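Local coordinates for fructokinase (Vibrio cholerae serotype O1, PDB 5EYN), which catalyses the phosphorylation of fructose with ATP as phosphate donor, as a member of the PfkB family of carbohydrate kinases, at residues G25-D30 and R74-T79; G65-D70 and Q88-D93. All blocks are in the same frame, centred on the assembly; numbering follows the deposited sequence.

Contact 1. Residues G25-D30 and R74-T79; sequences GDAVVD and RFMQQT. With FRU (beta-D-fructofuranose), chain B.
F75 O, the carbonyl of the residue whose ring meets V29, is gripped twice from its own helix: T79 OG1 donates to it at 2.9 Å, and T79 N reaches it from the opposite face of the carbonyl plane. The same T79 OG1 sits over the centre of one face of the F75 ring. V29 CG2 approaches F75 CD2 at 3.9 Å, the two side chains crossing at about a right angle. The helix runs across strand 28-30 at 95°, the axes 8.8 Å apart, and the side chains of A27, V29, F75 and M76 make the contact. M76 is bent at chi2 (-51°) and chi3 (-63°), which folds the thioether back so that M76 CE as well as M76 CB lies 4.0 Å from A27 CB; M76 SD also lies against the carbonyl V28 O, at 3.5 Å. D30 holds the sugar with both carboxylate oxygens: FRU O3 donates to D30 OD1 at 2.6 Å and FRU O4 to D30 OD2 at 2.6 Å, a two-pronged hold that fixes the rotation of the carboxylate. D26 OD1 takes a third hydroxyl, FRU O1, at 2.6 Å. Around the ligand G45, A46, N49, R176 and D266 supply further hydrogen bonds. Three fructose hydroxyls thus donate to the carboxylates of D26 and D30, which probably orients the sugar, while A27 and V29 of the same segment pack on the helix.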
ATOM      1  N   GLY A  25     -16.715  -5.302   6.881  1.00  7.20           N
ATOM      2  CA  GLY A  25     -15.482  -5.886   6.395  1.00  6.75           C
ATOM      3  C   GLY A  25     -14.543  -4.825   5.890  1.00  7.10           C
ATOM      4  O   GLY A  25     -14.383  -3.781   6.521  1.00  7.28           O
ATOM      5  N   ASP A  26     -13.936  -5.098   4.746  1.00  6.42           N
ATOM      6  CA  ASP A  26     -12.856  -4.275   4.214  1.00  6.90           C
ATOM      7  C   ASP A  26     -13.296  -3.351   3.105  1.00  6.96           C
ATOM      8  O   ASP A  26     -13.729  -3.804   2.062  1.00  7.71           O
ATOM      9  CB  ASP A  26     -11.700  -5.150   3.719  1.00  6.79           C
ATOM     10  CG  ASP A  26     -12.094  -6.154   2.635  1.00  6.95           C
ATOM     11  OD1 ASP A  26     -11.301  -6.292   1.651  1.00  7.41           O
ATOM     12  OD2 ASP A  26     -13.138  -6.843   2.762  1.00  6.34           O
ATOM     13  N   ALA A  27     -13.177  -2.061   3.375  1.00  7.21           N
ATOM     14  CA  ALA A  27     -13.178  -1.041   2.342  1.00  7.48           C
ATOM     15  C   ALA A  27     -11.724  -0.842   1.924  1.00  7.83           C
ATOM     16  O   ALA A  27     -10.846  -0.698   2.769  1.00  9.70           O
ATOM     17  CB  ALA A  27     -13.786   0.248   2.870  1.00  8.66           C
ATOM     18  N   VAL A  28     -11.452  -0.877   0.625  1.00  7.67           N
ATOM     19  CA  VAL A  28     -10.086  -0.883   0.151  1.00  9.36           C
ATOM     20  C   VAL A  28      -9.930   0.029  -1.036  1.00  8.47           C
ATOM     21  O   VAL A  28     -10.891   0.299  -1.748  1.00  9.35           O
ATOM     22  CB  VAL A  28      -9.625  -2.278  -0.274  1.00 11.58           C
ATOM     23  CG1 VAL A  28     -10.151  -3.375   0.661  1.00 11.04           C
ATOM     24  CG2 VAL A  28      -9.964  -2.584  -1.685  1.00 14.99           C
ATOM     25  N   VAL A  29      -8.709   0.494  -1.241  1.00  8.04           N
ATOM     26  CA  VAL A  29      -8.371   1.142  -2.498  1.00  8.04           C
ATOM     27  C   VAL A  29      -7.733   0.119  -3.419  1.00  7.78           C
ATOM     28  O   VAL A  29      -6.691  -0.468  -3.100  1.00  8.51           O
ATOM     29  CB  VAL A  29      -7.465   2.384  -2.302  1.00  9.43           C
ATOM     30  CG1 VAL A  29      -6.910   2.863  -3.625  1.00  9.89           C
ATOM     31  CG2 VAL A  29      -8.245   3.499  -1.617  1.00 11.66           C
ATOM     32  N   ASP A  30      -8.399  -0.108  -4.552  1.00  7.94           N
ATOM     33  CA  ASP A  30      -7.886  -0.956  -5.612  1.00  8.48           C
ATOM     34  C   ASP A  30      -7.107  -0.079  -6.597  1.00  8.71           C
ATOM     35  O   ASP A  30      -7.645   0.870  -7.191  1.00  9.39           O
ATOM     36  CB  ASP A  30      -9.026  -1.642  -6.377  1.00  8.21           C
ATOM     37  CG  ASP A  30      -9.729  -2.741  -5.589  1.00  7.95           C
ATOM     38  OD1 ASP A  30      -9.099  -3.392  -4.731  1.00  8.16           O
ATOM     39  OD2 ASP A  30     -10.915  -2.990  -5.908  1.00  8.39           O
ATOM     40  N   ARG A  74     -10.062   7.992   4.242  1.00 12.30           N
ATOM     41  CA  ARG A  74     -10.948   9.134   4.086  1.00 13.89           C
ATOM     42  C   ARG A  74     -11.603   9.101   2.709  1.00 12.79           C
ATOM     43  O   ARG A  74     -12.757   9.490   2.564  1.00 12.43           O
ATOM     44  CB  ARG A  74     -10.197  10.439   4.309  1.00 15.21           C
ATOM     45  CG  ARG A  74      -9.845  10.648   5.765  1.00 18.48           C
ATOM     46  CD  ARG A  74      -9.267  12.023   6.017  1.00 24.28           C
ATOM     47  NE  ARG A  74      -7.870  12.098   5.613  1.00 27.86           N
ATOM     48  CZ  ARG A  74      -6.847  11.685   6.360  1.00 29.57           C
ATOM     49  NH1 ARG A  74      -7.056  11.160   7.563  1.00 31.11           N
ATOM     50  NH2 ARG A  74      -5.608  11.793   5.905  1.00 30.34           N
ATOM     51  N   PHE A  75     -10.873   8.626   1.705  1.00 11.98           N
ATOM     52  CA  PHE A  75     -11.428   8.473   0.364  1.00 11.64           C
ATOM     53  C   PHE A  75     -12.556   7.448   0.373  1.00 10.88           C
ATOM     54  O   PHE A  75     -13.566   7.631  -0.292  1.00 10.63           O
ATOM     55  CB  PHE A  75     -10.321   8.057  -0.594  1.00 11.50           C
ATOM     56  CG  PHE A  75     -10.791   7.689  -1.973  1.00 12.12           C
ATOM     57  CD1 PHE A  75     -11.281   8.648  -2.842  1.00 13.37           C
ATOM     58  CD2 PHE A  75     -10.709   6.382  -2.408  1.00 13.80           C
ATOM     59  CE1 PHE A  75     -11.683   8.296  -4.114  1.00 15.10           C
ATOM     60  CE2 PHE A  75     -11.098   6.033  -3.686  1.00 15.32           C
ATOM     61  CZ  PHE A  75     -11.592   6.993  -4.533  1.00 16.42           C
ATOM     62  N   MET A  76     -12.404   6.373   1.136  1.00 10.52           N
ATOM     63  CA  MET A  76     -13.471   5.377   1.211  1.00  9.45           C
ATOM     64  C   MET A  76     -14.688   5.902   1.982  1.00 10.43           C
ATOM     65  O   MET A  76     -15.833   5.645   1.596  1.00 10.62           O
ATOM     66  CB  MET A  76     -12.980   4.036   1.775  1.00  9.59           C
ATOM     67  CG  MET A  76     -11.997   3.342   0.824  1.00 11.06           C
ATOM     68  SD  MET A  76     -12.598   3.206  -0.875  1.00 11.27           S
ATOM     69  CE  MET A  76     -14.024   2.194  -0.666  1.00 11.00           C
ATOM     70  N   GLN A  77     -14.449   6.652   3.055  1.00 10.27           N
ATOM     71  CA  GLN A  77     -15.556   7.324   3.736  1.00 12.79           C
ATOM     72  C   GLN A  77     -16.293   8.243   2.771  1.00 12.69           C
ATOM     73  O   GLN A  77     -17.530   8.254   2.730  1.00 12.87           O
ATOM     74  CB  GLN A  77     -15.047   8.138   4.923  1.00 14.98           C
ATOM     75  CG  GLN A  77     -16.130   8.901   5.669  1.00 20.54           C
ATOM     76  CD  GLN A  77     -15.559   9.815   6.743  1.00 24.13           C
ATOM     77  OE1 GLN A  77     -14.560  10.506   6.525  1.00 25.36           O
ATOM     78  NE2 GLN A  77     -16.185   9.811   7.916  1.00 25.79           N
ATOM     79  N   GLN A  78     -15.538   9.031   2.016  1.00 12.97           N
ATOM     80  CA  GLN A  78     -16.139   9.966   1.061  1.00 14.08           C
ATOM     81  C   GLN A  78     -16.954   9.215   0.012  1.00 12.90           C
ATOM     82  O   GLN A  78     -18.040   9.644  -0.385  1.00 13.69           O
ATOM     83  CB  GLN A  78     -15.056  10.795   0.356  1.00 15.90           C
ATOM     84  CG  GLN A  78     -15.617  11.898  -0.537  1.00 19.04           C
ATOM     85  CD  GLN A  78     -16.429  12.891   0.259  1.00 22.81           C
ATOM     86  OE1 GLN A  78     -15.927  13.500   1.204  1.00 24.88           O
ATOM     87  NE2 GLN A  78     -17.694  13.050  -0.102  1.00 23.88           N
ATOM     88  N   THR A  79     -16.413   8.097  -0.451  1.00 10.79           N
ATOM     89  CA  THR A  79     -17.077   7.305  -1.466  1.00 11.20           C
ATOM     90  C   THR A  79     -18.414   6.783  -0.940  1.00 10.87           C
ATOM     91  O   THR A  79     -19.448   6.915  -1.595  1.00 11.21           O
ATOM     92  CB  THR A  79     -16.195   6.122  -1.930  1.00 11.31           C
ATOM     93  OG1 THR A  79     -15.002   6.608  -2.563  1.00 12.20           O
ATOM     94  CG2 THR A  79     -16.943   5.213  -2.895  1.00 13.38           C
TER
HETATM   95  C1  FRU B 401     -11.022  -7.607  -1.386  1.00  6.80           C
HETATM   96  C2  FRU B 401     -11.108  -7.407  -2.893  1.00  6.46           C
HETATM   97  C3  FRU B 401     -10.990  -5.987  -3.407  1.00  6.44           C
HETATM   98  C4  FRU B 401     -11.947  -5.912  -4.551  1.00  6.88           C
HETATM   99  C5  FRU B 401     -12.963  -6.927  -4.162  1.00  7.15           C
HETATM  100  C6  FRU B 401     -13.608  -7.638  -5.326  1.00  7.64           C
HETATM  101  O1  FRU B 401     -12.119  -7.043  -0.737  1.00  7.27           O
HETATM  102  O2  FRU B 401     -10.088  -8.179  -3.451  1.00  7.36           O
HETATM  103  O3  FRU B 401      -9.650  -5.748  -3.716  1.00  7.27           O
HETATM  104  O4  FRU B 401     -12.550  -4.672  -4.700  1.00  7.26           O
HETATM  105  O5  FRU B 401     -12.354  -7.877  -3.304  1.00  7.26           O
HETATM  106  O6  FRU B 401     -14.541  -8.597  -4.892  1.00  8.74           O

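Contact 2. Residues G65-D70 and Q88-D93; sequences GRVGND and QHLHFD
Strand 65-68 and strand 90-93 run parallel, and four backbone hydrogen bonds hold the tight part of their contact. G65 N donates to H89 O, and H91 N returns to G65 O at 2.8 Å in an almost straight bond (176° at the hydrogen). Farther along, V67 N donates to H91 O and V67 O accepts D93 N at 2.8 Å. On the face carrying V67, L90 and F92, V67 splits its two methyls: CG1 lies 4.0 Å from L90 CD1, and CG2 lies 3.8 Å from F92 CD1. The other face carries a salt bridge. The extended R66 chain brings NH1 to D93 OD1 at 3.0 Å, on the anti side but 34° out of the carboxylate plane, through a bent bond; R66 NE also pairs with D129, and D93 OD2 accepts V95 N and H96 N. Past V67 the strands part: N69 N and D93 O stand 3.7 Å apart, and a water bridges them, accepting from N69 N and donating to D93 O at 2.6 Å. There N69 is exposed. Parallel strands joined through helix 71-82 form a beta-alpha-beta crossover, here at the edge of the large sheet of the ribokinase-like fold.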
ATOM      1  N   GLY A  65     -17.377  -0.963  10.087  1.00  9.99           N
ATOM      2  CA  GLY A  65     -16.044  -1.509   9.969  1.00  9.60           C
ATOM      3  C   GLY A  65     -15.003  -0.455  10.271  1.00  9.97           C
ATOM      4  O   GLY A  65     -15.327   0.648  10.720  1.00 12.47           O
ATOM      5  N   ARG A  66     -13.745  -0.816  10.053  1.00  9.35           N
ATOM      6  CA  ARG A  66     -12.631   0.097  10.258  1.00  8.80           C
ATOM      7  C   ARG A  66     -11.820   0.270   8.996  1.00  8.75           C
ATOM      8  O   ARG A  66     -11.497  -0.698   8.309  1.00  9.42           O
ATOM      9  CB  ARG A  66     -11.670  -0.409  11.325  1.00 11.07           C
ATOM     10  CG  ARG A  66     -12.258  -0.461  12.700  1.00 11.42           C
ATOM     11  CD  ARG A  66     -11.237  -0.796  13.762  1.00 12.30           C
ATOM     12  NE  ARG A  66     -11.907  -0.793  15.050  1.00 15.64           N
ATOM     13  CZ  ARG A  66     -11.476  -0.182  16.145  1.00 19.91           C
ATOM     14  NH1 ARG A  66     -10.331   0.493  16.152  1.00 23.43           N
ATOM     15  NH2 ARG A  66     -12.195  -0.262  17.255  1.00 22.39           N
ATOM     16  N   VAL A  67     -11.490   1.521   8.713  1.00  9.35           N
ATOM     17  CA  VAL A  67     -10.420   1.849   7.784  1.00  9.45           C
ATOM     18  C   VAL A  67      -9.333   2.597   8.540  1.00  8.63           C
ATOM     19  O   VAL A  67      -9.443   2.813   9.742  1.00  9.67           O
ATOM     20  CB  VAL A  67     -10.921   2.706   6.612  1.00  9.97           C
ATOM     21  CG1 VAL A  67     -11.823   1.878   5.703  1.00 10.52           C
ATOM     22  CG2 VAL A  67     -11.621   3.970   7.116  1.00 10.75           C
ATOM     23  N   GLY A  68      -8.263   2.959   7.849  1.00  9.25           N
ATOM     24  CA  GLY A  68      -7.199   3.687   8.496  1.00 10.50           C
ATOM     25  C   GLY A  68      -7.416   5.181   8.475  1.00 11.43           C
ATOM     26  O   GLY A  68      -8.148   5.698   7.633  1.00 12.93           O
ATOM     27  N   ASN A  69      -6.772   5.861   9.415  1.00 12.85           N
ATOM     28  CA  ASN A  69      -6.720   7.310   9.441  1.00 16.04           C
ATOM     29  C   ASN A  69      -5.652   7.760   8.465  1.00 15.45           C
ATOM     30  O   ASN A  69      -4.533   8.108   8.853  1.00 16.94           O
ATOM     31  CB  ASN A  69      -6.400   7.792  10.851  1.00 20.30           C
ATOM     32  CG  ASN A  69      -6.511   9.288  10.990  1.00 24.59           C
ATOM     33  OD1 ASN A  69      -6.946   9.980  10.071  1.00 26.10           O
ATOM     34  ND2 ASN A  69      -6.117   9.802  12.150  1.00 26.69           N
ATOM     35  N   ASP A  70      -6.006   7.709   7.189  1.00 14.15           N
ATOM     36  CA  ASP A  70      -5.089   8.013   6.106  1.00 14.30           C
ATOM     37  C   ASP A  70      -5.925   8.452   4.918  1.00 15.29           C
ATOM     38  O   ASP A  70      -7.158   8.339   4.943  1.00 14.94           O
ATOM     39  CB  ASP A  70      -4.207   6.799   5.764  1.00 12.82           C
ATOM     40  CG  ASP A  70      -4.991   5.511   5.652  1.00 11.64           C
ATOM     41  OD1 ASP A  70      -4.666   4.554   6.389  1.00 10.67           O
ATOM     42  OD2 ASP A  70      -5.921   5.440   4.829  1.00 11.81           O
ATOM     43  N   GLN A  88     -22.108   5.918   9.250  1.00 14.66           N
ATOM     44  CA  GLN A  88     -21.931   6.385  10.620  1.00 16.13           C
ATOM     45  C   GLN A  88     -21.042   5.434  11.434  1.00 15.50           C
ATOM     46  O   GLN A  88     -20.337   5.859  12.347  1.00 16.18           O
ATOM     47  CB  GLN A  88     -23.294   6.517  11.313  1.00 21.55           C
ATOM     48  CG  GLN A  88     -24.370   7.265  10.513  1.00 27.87           C
ATOM     49  CD  GLN A  88     -24.115   8.756  10.387  1.00 32.45           C
ATOM     50  OE1 GLN A  88     -23.054   9.193   9.925  1.00 34.26           O
ATOM     51  NE2 GLN A  88     -25.104   9.550  10.787  1.00 33.86           N
ATOM     52  N   HIS A  89     -21.090   4.148  11.107  1.00 13.52           N
ATOM     53  CA  HIS A  89     -20.337   3.136  11.846  1.00 11.84           C
ATOM     54  C   HIS A  89     -19.061   2.687  11.130  1.00 11.54           C
ATOM     55  O   HIS A  89     -18.508   1.630  11.424  1.00 12.28           O
ATOM     56  CB  HIS A  89     -21.227   1.938  12.140  1.00 12.57           C
ATOM     57  CG  HIS A  89     -22.427   2.288  12.956  1.00 14.78           C
ATOM     58  ND1 HIS A  89     -22.355   2.540  14.308  1.00 17.50           N
ATOM     59  CD2 HIS A  89     -23.722   2.467  12.607  1.00 16.39           C
ATOM     60  CE1 HIS A  89     -23.558   2.847  14.759  1.00 17.83           C
ATOM     61  NE2 HIS A  89     -24.404   2.814  13.744  1.00 17.62           N
ATOM     62  N   LEU A  90     -18.597   3.500  10.193  1.00 12.37           N
ATOM     63  CA  LEU A  90     -17.267   3.329   9.644  1.00 13.25           C
ATOM     64  C   LEU A  90     -16.310   4.141  10.491  1.00 14.47           C
ATOM     65  O   LEU A  90     -16.410   5.362  10.575  1.00 17.85           O
ATOM     66  CB  LEU A  90     -17.215   3.810   8.206  1.00 15.62           C
ATOM     67  CG  LEU A  90     -15.838   3.755   7.559  1.00 17.50           C
ATOM     68  CD1 LEU A  90     -15.357   2.314   7.479  1.00 18.18           C
ATOM     69  CD2 LEU A  90     -15.887   4.405   6.184  1.00 19.77           C
ATOM     70  N   HIS A  91     -15.396   3.455  11.150  1.00 13.46           N
ATOM     71  CA  HIS A  91     -14.485   4.103  12.071  1.00 16.19           C
ATOM     72  C   HIS A  91     -13.089   4.109  11.527  1.00 14.11           C
ATOM     73  O   HIS A  91     -12.721   3.265  10.719  1.00 14.35           O
ATOM     74  CB  HIS A  91     -14.452   3.351  13.391  1.00 21.59           C
ATOM     75  CG  HIS A  91     -15.795   3.171  14.011  1.00 26.27           C
ATOM     76  ND1 HIS A  91     -16.509   4.215  14.558  1.00 28.64           N
ATOM     77  CD2 HIS A  91     -16.565   2.070  14.159  1.00 27.99           C
ATOM     78  CE1 HIS A  91     -17.659   3.763  15.024  1.00 29.14           C
ATOM     79  NE2 HIS A  91     -17.715   2.462  14.799  1.00 28.99           N
ATOM     80  N   PHE A  92     -12.295   5.041  12.028  1.00 15.11           N
ATOM     81  CA  PHE A  92     -10.891   5.091  11.697  1.00 16.93           C
ATOM     82  C   PHE A  92     -10.107   4.442  12.816  1.00 18.24           C
ATOM     83  O   PHE A  92     -10.194   4.864  13.975  1.00 20.57           O
ATOM     84  CB  PHE A  92     -10.483   6.546  11.470  1.00 20.82           C
ATOM     85  CG  PHE A  92     -11.224   7.180  10.337  1.00 24.15           C
ATOM     86  CD1 PHE A  92     -10.704   7.141   9.057  1.00 25.73           C
ATOM     87  CD2 PHE A  92     -12.466   7.753  10.536  1.00 26.03           C
ATOM     88  CE1 PHE A  92     -11.388   7.695   8.001  1.00 27.81           C
ATOM     89  CE2 PHE A  92     -13.162   8.317   9.476  1.00 28.17           C
ATOM     90  CZ  PHE A  92     -12.622   8.284   8.208  1.00 28.62           C
ATOM     91  N   ASP A  93      -9.385   3.380  12.486  1.00 17.22           N
ATOM     92  CA  ASP A  93      -8.478   2.775  13.451  1.00 16.62           C
ATOM     93  C   ASP A  93      -7.351   3.749  13.748  1.00 18.17           C
ATOM     94  O   ASP A  93      -6.858   4.430  12.839  1.00 17.52           O
ATOM     95  CB  ASP A  93      -7.888   1.477  12.909  1.00 16.36           C
ATOM     96  CG  ASP A  93      -7.129   0.707  13.962  1.00 17.54           C
ATOM     97  OD1 ASP A  93      -7.777  -0.042  14.717  1.00 17.72           O
ATOM     98  OD2 ASP A  93      -5.893   0.858  14.049  1.00 18.00           O
TER
HETATM   99  O   HOH W   1      -4.845   4.449  11.182  1.00 16.62           O

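Contact 1 and contact 2 meet through helix 71-82, the connection of the beta-alpha-beta unit whose strands pair in contact 2. Their centres are 9 Å apart. Q77 CA lies 3.8 Å from L90 CD2 and Q77 OE1 lies 3.4 Å from F92 CZ, so the helix packs on the sheet face that carries V67, L90 and F92. Segment 25-30 touches the sheet separately, A27 CB lying 3.8 Å from V67 CG1. Of the two contacts, contact 1 reaches the fructose, through residues 25-30; contact 2 lies farther from the sugar, the V67 side chain being about 7 Å from that of D26 and about 11 Å from the fructose. The V28 side chain is about 11 Å from the beryllium trifluoride.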